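Local coordinates for protein response regulator aspartate phosphatase I (Bacillus subtilis subsp. subtilis, PDB 4I1A) that dephosphorylates the sporulation phosphotransferase Spo0F and activates the mobile element ICEBs1 by inactivating its repressor ImmR, probably by raising the activity of the protease ImmA, at residues C186-A191 with E220-M225; I230-D235 with L266-Y271; S260-T265 with R290-K295. One frame throughout, in Å; residues are numbered along the deposited sequence.

Overall arrangement
The three contacts lie along the helical repeat array of the apo protein; contact 1 closes before the others open, while the segments of contacts 2 and 3 alternate along the chain. Contacts 1 and 2 share helix 220-236, with their centres about 16 Å apart; contacts 2 and 3 share helix 261-275, with centres about 14 Å apart. Contacts 1 and 3 have centres about 20 Å apart, yet they meet where Met225 CE lies 3.5 Å from Phe261 CE2. Contacts 2 and 3 are joined twice: Ile232 CD1 packs 3.6 Å from Lys264 CE, and Leu266 CD1 reaches Ile292 CD1 at 4.0 Å. Contacts 1 and 2 join helices two apart along the chain, whereas contact 3 closes a hairpin of consecutive helices.

Contact 1 (C186-A191 with E220-M225)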
loop_
_atom_site.group_PDB
_atom_site.type_symbol
_atom_site.label_atom_id
_atom_site.label_comp_id
_atom_site.label_asym_id
_atom_site.label_seq_id
_atom_site.Cartn_x
_atom_site.Cartn_y
_atom_site.Cartn_z
ATOM N N CYS A 186 -4.817 12.864 -2.772
ATOM C CA CYS A 186 -5.731 12.475 -3.856
ATOM C C CYS A 186 -5.012 11.619 -4.883
ATOM O O CYS A 186 -5.511 10.563 -5.284
ATOM C CB CYS A 186 -6.323 13.703 -4.552
ATOM S SG CYS A 186 -7.622 14.514 -3.617
ATOM N N GLN A 187 -3.827 12.075 -5.284
ATOM C CA GLN A 187 -2.964 11.308 -6.174
ATOM C C GLN A 187 -2.580 9.931 -5.605
ATOM O O GLN A 187 -2.478 8.969 -6.359
ATOM C CB GLN A 187 -1.706 12.108 -6.529
ATOM C CG GLN A 187 -1.966 13.392 -7.298
ATOM C CD GLN A 187 -0.699 14.221 -7.482
ATOM O OE1 GLN A 187 0.211 14.175 -6.652
ATOM N NE2 GLN A 187 -0.631 14.968 -8.578
ATOM N N PHE A 188 -2.371 9.832 -4.289
ATOM C CA PHE A 188 -2.082 8.528 -3.679
ATOM C C PHE A 188 -3.262 7.598 -3.867
ATOM O O PHE A 188 -3.084 6.414 -4.125
ATOM C CB PHE A 188 -1.756 8.625 -2.171
ATOM C CG PHE A 188 -0.354 9.103 -1.858
ATOM C CD1 PHE A 188 0.490 9.569 -2.858
ATOM C CD2 PHE A 188 0.114 9.100 -0.552
ATOM C CE1 PHE A 188 1.785 10.030 -2.565
ATOM C CE2 PHE A 188 1.407 9.557 -0.244
ATOM C CZ PHE A 188 2.246 10.022 -1.256
ATOM N N ILE A 189 -4.473 8.126 -3.711
ATOM C CA ILE A 189 -5.668 7.301 -3.883
ATOM C C ILE A 189 -5.745 6.802 -5.327
ATOM O O ILE A 189 -5.976 5.615 -5.566
ATOM C CB ILE A 189 -6.965 8.064 -3.525
ATOM C CG1 ILE A 189 -6.881 8.643 -2.114
ATOM C CG2 ILE A 189 -8.179 7.151 -3.637
ATOM C CD1 ILE A 189 -6.868 7.595 -1.037
ATOM N N VAL A 190 -5.553 7.713 -6.281
ATOM C CA VAL A 190 -5.586 7.353 -7.690
ATOM C C VAL A 190 -4.593 6.230 -7.949
ATOM O O VAL A 190 -4.954 5.172 -8.473
ATOM C CB VAL A 190 -5.277 8.561 -8.607
ATOM C CG1 VAL A 190 -5.068 8.096 -10.044
ATOM C CG2 VAL A 190 -6.414 9.591 -8.539
ATOM N N ALA A 191 -3.352 6.463 -7.535
ATOM C CA ALA A 191 -2.258 5.505 -7.711
ATOM C C ALA A 191 -2.461 4.187 -6.954
ATOM O O ALA A 191 -2.106 3.128 -7.465
ATOM C CB ALA A 191 -0.962 6.132 -7.309
ATOM N N GLU A 220 8.145 16.985 4.180
ATOM C CA GLU A 220 9.150 15.942 4.345
ATOM C C GLU A 220 8.570 14.526 4.319
ATOM O O GLU A 220 9.103 13.635 3.647
ATOM C CB GLU A 220 9.921 16.165 5.645
ATOM C CG GLU A 220 11.148 15.277 5.811
ATOM C CD GLU A 220 12.402 15.865 5.174
ATOM O OE1 GLU A 220 12.295 16.475 4.088
ATOM O OE2 GLU A 220 13.496 15.720 5.766
ATOM N N HIS A 221 7.480 14.321 5.047
ATOM C CA HIS A 221 6.883 12.996 5.125
ATOM C C HIS A 221 6.266 12.559 3.795
ATOM O O HIS A 221 6.309 11.376 3.442
ATOM C CB HIS A 221 5.843 12.916 6.241
ATOM C CG HIS A 221 5.441 11.516 6.567
ATOM N ND1 HIS A 221 4.156 11.041 6.379
ATOM C CD2 HIS A 221 6.156 10.470 7.041
ATOM C CE1 HIS A 221 4.102 9.775 6.736
ATOM N NE2 HIS A 221 5.301 9.400 7.143
ATOM N N LEU A 222 5.695 13.514 3.064
ATOM C CA LEU A 222 5.136 13.227 1.749
ATOM C C LEU A 222 6.228 12.916 0.727
ATOM O O LEU A 222 5.994 12.176 -0.231
ATOM C CB LEU A 222 4.263 14.382 1.280
ATOM C CG LEU A 222 2.948 14.487 2.050
ATOM C CD1 LEU A 222 2.026 15.511 1.420
ATOM C CD2 LEU A 222 2.279 13.124 2.131
ATOM N N ILE A 223 7.419 13.471 0.936
ATOM C CA ILE A 223 8.562 13.175 0.079
ATOM C C ILE A 223 8.982 11.718 0.266
ATOM O O ILE A 223 9.192 10.980 -0.704
ATOM C CB ILE A 223 9.755 14.111 0.385
ATOM C CG1 ILE A 223 9.498 15.505 -0.187
ATOM C CG2 ILE A 223 11.057 13.547 -0.174
ATOM C CD1 ILE A 223 10.593 16.549 0.162
ATOM N N ALA A 224 9.084 11.297 1.521
ATOM C CA ALA A 224 9.426 9.908 1.820
ATOM C C ALA A 224 8.325 8.958 1.378
ATOM O O ALA A 224 8.597 7.854 0.912
ATOM C CB ALA A 224 9.707 9.733 3.295
ATOM N N MET A 225 7.076 9.380 1.532
ATOM C CA MET A 225 5.968 8.525 1.123
ATOM C C MET A 225 5.961 8.314 -0.388
ATOM O O MET A 225 5.752 7.199 -0.859
ATOM C CB MET A 225 4.632 9.065 1.632
ATOM C CG MET A 225 4.403 8.799 3.108
ATOM S SD MET A 225 2.728 9.202 3.640
ATOM C CE MET A 225 1.786 7.913 2.827
#
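Phe188 reaches across from helix 180-196 and meets Met225 on helix 220-236 with the far end of its ring. The tight part is this single pairing. Met225 CE lies near the ring plane and touches the edge at CE2, 3.5 Å away, while the CB of the same methionine sits 3.8 Å from CE2 and also borders CZ. Met225 can offer both ends of its side chain because its chain bends at the sulfur (chi3 70°), which folds the terminal methyl back along the ring edge instead of carrying it past. The two side chains cross at about a right angle. Within helix 220-236 the methionine is backed by His221, whose ring carries Met225 CG over one face, 3.7 Å above the plane and toward the rim.

The packing is looser at Leu222. Its CD2 comes no nearer than 4.4 Å to Phe188 CE2, approaching the ring obliquely, although the leucine itself is buried. The backbones stay well apart, with Phe188 CA and Met225 CA 9.4 Å from each other, so the phenylalanine spans most of the separation. It does this while partly exposed, as Met225 is too; Ser210 of helix 200-215 also touches the Phe188 side chain. Replacing Phe188 by an alanine is likely to open a gap between the two helices and leave the bent end of Met225 without the ring edge beside it. No hydrogen bond crosses between the segments, and the join is wholly apolar. Such side-chain packing between helices two apart along the chain is what stacks successive units of a tetratricopeptide repeat array, here the predicted repeats 3 and 4.

Contact 2 (I230-D235 with L266-Y271); sequences IGICYD and LFTLTY
Thr268 turns its methyl group over the flank of Ile232, with Thr268 CG2 4.2 Å from Ile232 CG1, and the two side chains cross at about a right angle. The contact is light. It lies where helix 220-236 passes helix 261-275 near Ile232 and Thr268, whose CA atoms are 7.2 Å apart. Helix 261-275 comes two helices after helix 220-236 along the chain, and the two pack on each other much as the first helices of neighbouring units do in a tetratricopeptide-type array. Thr268 can present carbon to its neighbour because its hydroxyl is turned back to its own helix: with OG1 beside the backbone N (chi1 -47°), OG1 hydrogen-bonds to the carbonyl O of Lys264, and CG2 is left to face helix 220-236.

The same methyl also lies near the carboxylate of Asp235, with Thr268 CG2 4.4 Å from Asp235 OD2. Asp235 is a buried residue, and its OD1 forms a salt bridge with Lys275 farther along helix 261-275. Lys275 is in addition engaged in a cation-pi interaction with Tyr271, so the lysine pairs with an acid of helix 220-236 and an aromatic ring of its own helix.

No hydrogen bond joins the two segments; they meet through light van der Waals contact, the hydroxyl of Thr268 being committed to Lys264 O. The Asp235 to Lys275 salt bridge adds an ionic link between the helices.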
loop_
_atom_site.group_PDB
_atom_site.type_symbol
_atom_site.label_atom_id
_atom_site.label_comp_id
_atom_site.label_asym_id
_atom_site.label_seq_id
_atom_site.Cartn_x
_atom_site.Cartn_y
_atom_site.Cartn_z
ATOM N N ILE A 230 7.059 5.014 -5.052
ATOM C CA ILE A 230 7.806 4.927 -6.298
ATOM C C ILE A 230 8.653 3.664 -6.327
ATOM O O ILE A 230 8.609 2.908 -7.298
ATOM C CB ILE A 230 8.676 6.180 -6.531
ATOM C CG1 ILE A 230 7.783 7.359 -6.947
ATOM C CG2 ILE A 230 9.685 5.932 -7.625
ATOM C CD1 ILE A 230 8.491 8.702 -6.923
ATOM N N GLY A 231 9.406 3.433 -5.252
ATOM C CA GLY A 231 10.223 2.239 -5.121
ATOM C C GLY A 231 9.390 0.969 -5.213
ATOM O O GLY A 231 9.810 -0.011 -5.826
ATOM N N ILE A 232 8.202 0.985 -4.614
ATOM C CA ILE A 232 7.303 -0.169 -4.695
ATOM C C ILE A 232 6.839 -0.464 -6.131
ATOM O O ILE A 232 6.833 -1.619 -6.553
ATOM C CB ILE A 232 6.083 -0.008 -3.758
ATOM C CG1 ILE A 232 6.535 -0.121 -2.302
ATOM C CG2 ILE A 232 4.981 -1.026 -4.088
ATOM C CD1 ILE A 232 5.404 -0.011 -1.310
ATOM N N CYS A 233 6.456 0.571 -6.882
ATOM C CA CYS A 233 6.091 0.375 -8.292
ATOM C C CYS A 233 7.265 -0.167 -9.112
ATOM O O CYS A 233 7.105 -1.098 -9.906
ATOM C CB CYS A 233 5.565 1.666 -8.922
ATOM S SG CYS A 233 4.053 2.275 -8.171
ATOM N N TYR A 234 8.443 0.413 -8.902
ATOM C CA TYR A 234 9.645 -0.009 -9.609
ATOM C C TYR A 234 9.964 -1.478 -9.364
ATOM O O TYR A 234 10.337 -2.195 -10.291
ATOM C CB TYR A 234 10.823 0.871 -9.210
ATOM C CG TYR A 234 10.971 2.136 -10.046
ATOM C CD1 TYR A 234 10.759 2.119 -11.421
ATOM C CD2 TYR A 234 11.343 3.338 -9.459
ATOM C CE1 TYR A 234 10.906 3.264 -12.185
ATOM C CE2 TYR A 234 11.491 4.487 -10.214
ATOM C CZ TYR A 234 11.272 4.446 -11.576
ATOM O OH TYR A 234 11.430 5.588 -12.330
ATOM N N ASP A 235 9.793 -1.924 -8.120
ATOM C CA ASP A 235 9.983 -3.327 -7.751
ATOM C C ASP A 235 9.041 -4.212 -8.562
ATOM O O ASP A 235 9.439 -5.256 -9.081
ATOM C CB ASP A 235 9.746 -3.520 -6.233
ATOM C CG ASP A 235 9.721 -4.987 -5.811
ATOM O OD1 ASP A 235 10.555 -5.771 -6.304
ATOM O OD2 ASP A 235 8.860 -5.366 -4.991
ATOM N N LEU A 266 12.115 -1.035 4.791
ATOM C CA LEU A 266 13.264 -1.931 4.955
ATOM C C LEU A 266 12.927 -3.305 4.406
ATOM O O LEU A 266 13.776 -4.002 3.843
ATOM C CB LEU A 266 13.695 -2.039 6.426
ATOM C CG LEU A 266 14.494 -0.845 6.949
ATOM C CD1 LEU A 266 14.405 -0.767 8.471
ATOM C CD2 LEU A 266 15.960 -0.918 6.472
ATOM N N PHE A 267 11.674 -3.692 4.563
ATOM C CA PHE A 267 11.252 -4.980 4.059
ATOM C C PHE A 267 11.384 -5.014 2.540
ATOM O O PHE A 267 12.017 -5.920 1.977
ATOM C CB PHE A 267 9.819 -5.300 4.497
ATOM C CG PHE A 267 9.279 -6.553 3.876
ATOM C CD1 PHE A 267 9.520 -7.786 4.467
ATOM C CD2 PHE A 267 8.573 -6.509 2.672
ATOM C CE1 PHE A 267 9.050 -8.954 3.889
ATOM C CE2 PHE A 267 8.103 -7.677 2.083
ATOM C CZ PHE A 267 8.338 -8.901 2.695
ATOM N N THR A 268 10.787 -4.017 1.893
ATOM C CA THR A 268 10.795 -3.903 0.434
ATOM C C THR A 268 12.224 -3.797 -0.094
ATOM O O THR A 268 12.578 -4.413 -1.101
ATOM C CB THR A 268 9.956 -2.680 -0.026
ATOM O OG1 THR A 268 8.700 -2.692 0.664
ATOM C CG2 THR A 268 9.701 -2.700 -1.552
ATOM N N LEU A 269 13.048 -3.024 0.606
ATOM C CA LEU A 269 14.454 -2.884 0.258
ATOM C C LEU A 269 15.162 -4.239 0.329
ATOM O O LEU A 269 15.888 -4.616 -0.593
ATOM C CB LEU A 269 15.120 -1.873 1.196
ATOM C CG LEU A 269 16.520 -1.348 0.866
ATOM C CD1 LEU A 269 16.650 -0.961 -0.598
ATOM C CD2 LEU A 269 16.835 -0.153 1.749
ATOM N N THR A 270 14.932 -4.972 1.415
ATOM C CA THR A 270 15.542 -6.282 1.599
ATOM C C THR A 270 15.169 -7.198 0.448
ATOM O O THR A 270 16.021 -7.871 -0.151
ATOM C CB THR A 270 15.060 -6.960 2.907
ATOM O OG1 THR A 270 15.351 -6.121 4.031
ATOM C CG2 THR A 270 15.732 -8.317 3.091
ATOM N N TYR A 271 13.878 -7.232 0.150
ATOM C CA TYR A 271 13.375 -8.121 -0.884
ATOM C C TYR A 271 13.954 -7.764 -2.259
ATOM O O TYR A 271 14.420 -8.643 -2.990
ATOM C CB TYR A 271 11.848 -8.090 -0.904
ATOM C CG TYR A 271 11.230 -9.306 -1.535
ATOM C CD1 TYR A 271 12.022 -10.359 -1.993
ATOM C CD2 TYR A 271 9.855 -9.407 -1.676
ATOM C CE1 TYR A 271 11.449 -11.476 -2.576
ATOM C CE2 TYR A 271 9.276 -10.509 -2.250
ATOM C CZ TYR A 271 10.073 -11.541 -2.699
ATOM O OH TYR A 271 9.475 -12.631 -3.273
#

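Contact 3 (S260-T265 with R290-K295)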
loop_
_atom_site.group_PDB
_atom_site.type_symbol
_atom_site.label_atom_id
_atom_site.label_comp_id
_atom_site.label_asym_id
_atom_site.label_seq_id
_atom_site.Cartn_x
_atom_site.Cartn_y
_atom_site.Cartn_z
ATOM N N SER A 260 6.227 4.714 11.232
ATOM C CA SER A 260 5.935 3.288 11.099
ATOM C C SER A 260 6.313 2.700 9.732
ATOM O O SER A 260 6.645 1.520 9.642
ATOM C CB SER A 260 4.468 2.999 11.429
ATOM O OG SER A 260 3.606 3.686 10.548
ATOM N N PHE A 261 6.286 3.527 8.684
ATOM C CA PHE A 261 6.639 3.096 7.323
ATOM C C PHE A 261 8.094 2.649 7.199
ATOM O O PHE A 261 8.515 2.164 6.149
ATOM C CB PHE A 261 6.374 4.208 6.304
ATOM C CG PHE A 261 4.926 4.355 5.912
ATOM C CD1 PHE A 261 4.115 3.240 5.750
ATOM C CD2 PHE A 261 4.380 5.617 5.687
ATOM C CE1 PHE A 261 2.781 3.379 5.382
ATOM C CE2 PHE A 261 3.056 5.767 5.325
ATOM C CZ PHE A 261 2.250 4.647 5.172
ATOM N N LEU A 262 8.863 2.830 8.264
ATOM C CA LEU A 262 10.261 2.424 8.279
ATOM C C LEU A 262 10.376 0.923 8.040
ATOM O O LEU A 262 11.204 0.470 7.257
ATOM C CB LEU A 262 10.886 2.795 9.618
ATOM C CG LEU A 262 12.354 2.452 9.844
ATOM C CD1 LEU A 262 13.171 2.893 8.656
ATOM C CD2 LEU A 262 12.859 3.147 11.110
ATOM N N THR A 263 9.521 0.151 8.699
ATOM C CA THR A 263 9.610 -1.303 8.618
ATOM C C THR A 263 9.312 -1.819 7.206
ATOM O O THR A 263 10.024 -2.677 6.673
ATOM C CB THR A 263 8.670 -1.976 9.642
ATOM O OG1 THR A 263 8.988 -1.506 10.965
ATOM C CG2 THR A 263 8.841 -3.476 9.590
ATOM N N LYS A 264 8.254 -1.282 6.609
ATOM C CA LYS A 264 7.794 -1.690 5.290
ATOM C C LYS A 264 8.825 -1.333 4.210
ATOM O O LYS A 264 9.059 -2.093 3.271
ATOM C CB LYS A 264 6.447 -1.018 5.013
ATOM C CG LYS A 264 6.040 -0.969 3.560
ATOM C CD LYS A 264 4.594 -0.533 3.398
ATOM C CE LYS A 264 4.109 -0.805 1.969
ATOM N NZ LYS A 264 2.765 -0.224 1.662
ATOM N N THR A 265 9.437 -0.167 4.360
ATOM C CA THR A 265 10.506 0.283 3.482
ATOM C C THR A 265 11.744 -0.627 3.578
ATOM O O THR A 265 12.366 -0.943 2.565
ATOM C CB THR A 265 10.898 1.735 3.851
ATOM O OG1 THR A 265 9.736 2.563 3.781
ATOM C CG2 THR A 265 11.987 2.297 2.934
ATOM N N ARG A 290 13.902 -6.796 10.473
ATOM C CA ARG A 290 13.432 -7.839 11.373
ATOM C C ARG A 290 13.503 -7.402 12.831
ATOM O O ARG A 290 12.666 -7.795 13.641
ATOM C CB ARG A 290 14.278 -9.090 11.154
ATOM C CG ARG A 290 13.948 -10.263 12.025
ATOM C CD ARG A 290 15.241 -10.835 12.536
ATOM N NE ARG A 290 15.396 -12.243 12.217
ATOM C CZ ARG A 290 16.558 -12.880 12.258
ATOM N NH1 ARG A 290 17.658 -12.217 12.594
ATOM N NH2 ARG A 290 16.622 -14.173 11.958
ATOM N N PHE A 291 14.494 -6.572 13.159
ATOM C CA PHE A 291 14.640 -6.071 14.524
ATOM C C PHE A 291 13.629 -4.963 14.821
ATOM O O PHE A 291 12.960 -4.968 15.861
ATOM C CB PHE A 291 16.071 -5.578 14.772
ATOM C CG PHE A 291 16.218 -4.715 16.003
ATOM C CD1 PHE A 291 16.023 -5.245 17.273
ATOM C CD2 PHE A 291 16.564 -3.377 15.889
ATOM C CE1 PHE A 291 16.162 -4.455 18.405
ATOM C CE2 PHE A 291 16.705 -2.580 17.015
ATOM C CZ PHE A 291 16.503 -3.122 18.276
ATOM N N ILE A 292 13.521 -4.013 13.899
ATOM C CA ILE A 292 12.555 -2.939 14.032
ATOM C C ILE A 292 11.127 -3.482 14.090
ATOM O O ILE A 292 10.299 -2.973 14.843
ATOM C CB ILE A 292 12.741 -1.876 12.928
ATOM C CG1 ILE A 292 14.101 -1.191 13.134
ATOM C CG2 ILE A 292 11.603 -0.847 12.951
ATOM C CD1 ILE A 292 14.304 0.078 12.336
ATOM N N ALA A 293 10.856 -4.535 13.326
ATOM C CA ALA A 293 9.543 -5.179 13.335
ATOM C C ALA A 293 9.233 -5.814 14.684
ATOM O O ALA A 293 8.119 -5.698 15.194
ATOM C CB ALA A 293 9.455 -6.224 12.241
ATOM N N ASP A 294 10.223 -6.486 15.259
ATOM C CA ASP A 294 10.025 -7.173 16.528
ATOM C C ASP A 294 9.806 -6.200 17.688
ATOM O O ASP A 294 8.951 -6.428 18.541
ATOM C CB ASP A 294 11.194 -8.122 16.831
ATOM C CG ASP A 294 10.856 -9.586 16.546
ATOM O OD1 ASP A 294 10.202 -10.224 17.404
ATOM O OD2 ASP A 294 11.245 -10.105 15.473
ATOM N N LYS A 295 10.564 -5.112 17.714
ATOM C CA LYS A 295 10.525 -4.222 18.873
ATOM C C LYS A 295 9.385 -3.203 18.799
ATOM O O LYS A 295 9.084 -2.515 19.773
ATOM C CB LYS A 295 11.888 -3.548 19.115
ATOM C CG LYS A 295 12.104 -2.222 18.406
ATOM C CD LYS A 295 13.382 -1.573 18.911
ATOM C CE LYS A 295 13.545 -0.148 18.416
ATOM N NZ LYS A 295 14.299 0.682 19.412
#
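Ile292 has its CG1 branch beside the backbone N (chi1 -66°), which swings CD1 toward Leu262 and leaves CG2, anti to the nitrogen, facing Thr263. Leu262 answers from the other helix with CG anti to its own backbone N (chi1 180°), bringing CD2 forward. The two groups close the helical hairpin formed by helix 261-275 and helix 279-295, an antiparallel pair of the kind from which tetratricopeptide-type superhelices are built. The axes of the two short segments run at 146° to one another and come within 9.2 Å.

Leu262 CD2 packs on Ile292 CD1 at 3.6 Å, the side chains crossing at about a right angle, and CG of the leucine borders the same methyl. The next residue, Thr263, lies alongside Ile292, the two side chains running opposite ways. Thr263 OG1 lies 3.3 Å from Ile292 CG2, a close fit of hydroxyl against methyl.

Leu262, Thr263 and Ala293 are buried. Outside the pair, Leu251 and Phe254 of helix 240-257 lie against Leu262, and Tyr301 of helix 299-313 against Thr263, so the hairpin is flanked by helices from both directions along the chain. Thr265, on a different side of helix 261-275, has its hydroxyl bonded to the backbone of its own helix, at Phe261 O.

The backbones of the two segments come nearest at Thr263 and Ala293, whose CA atoms are 6.1 Å apart, consistent with the small alanine side chain. There the threonine methyl closes the contact, Thr263 CG2 resting 3.9 Å from Ala293 CB.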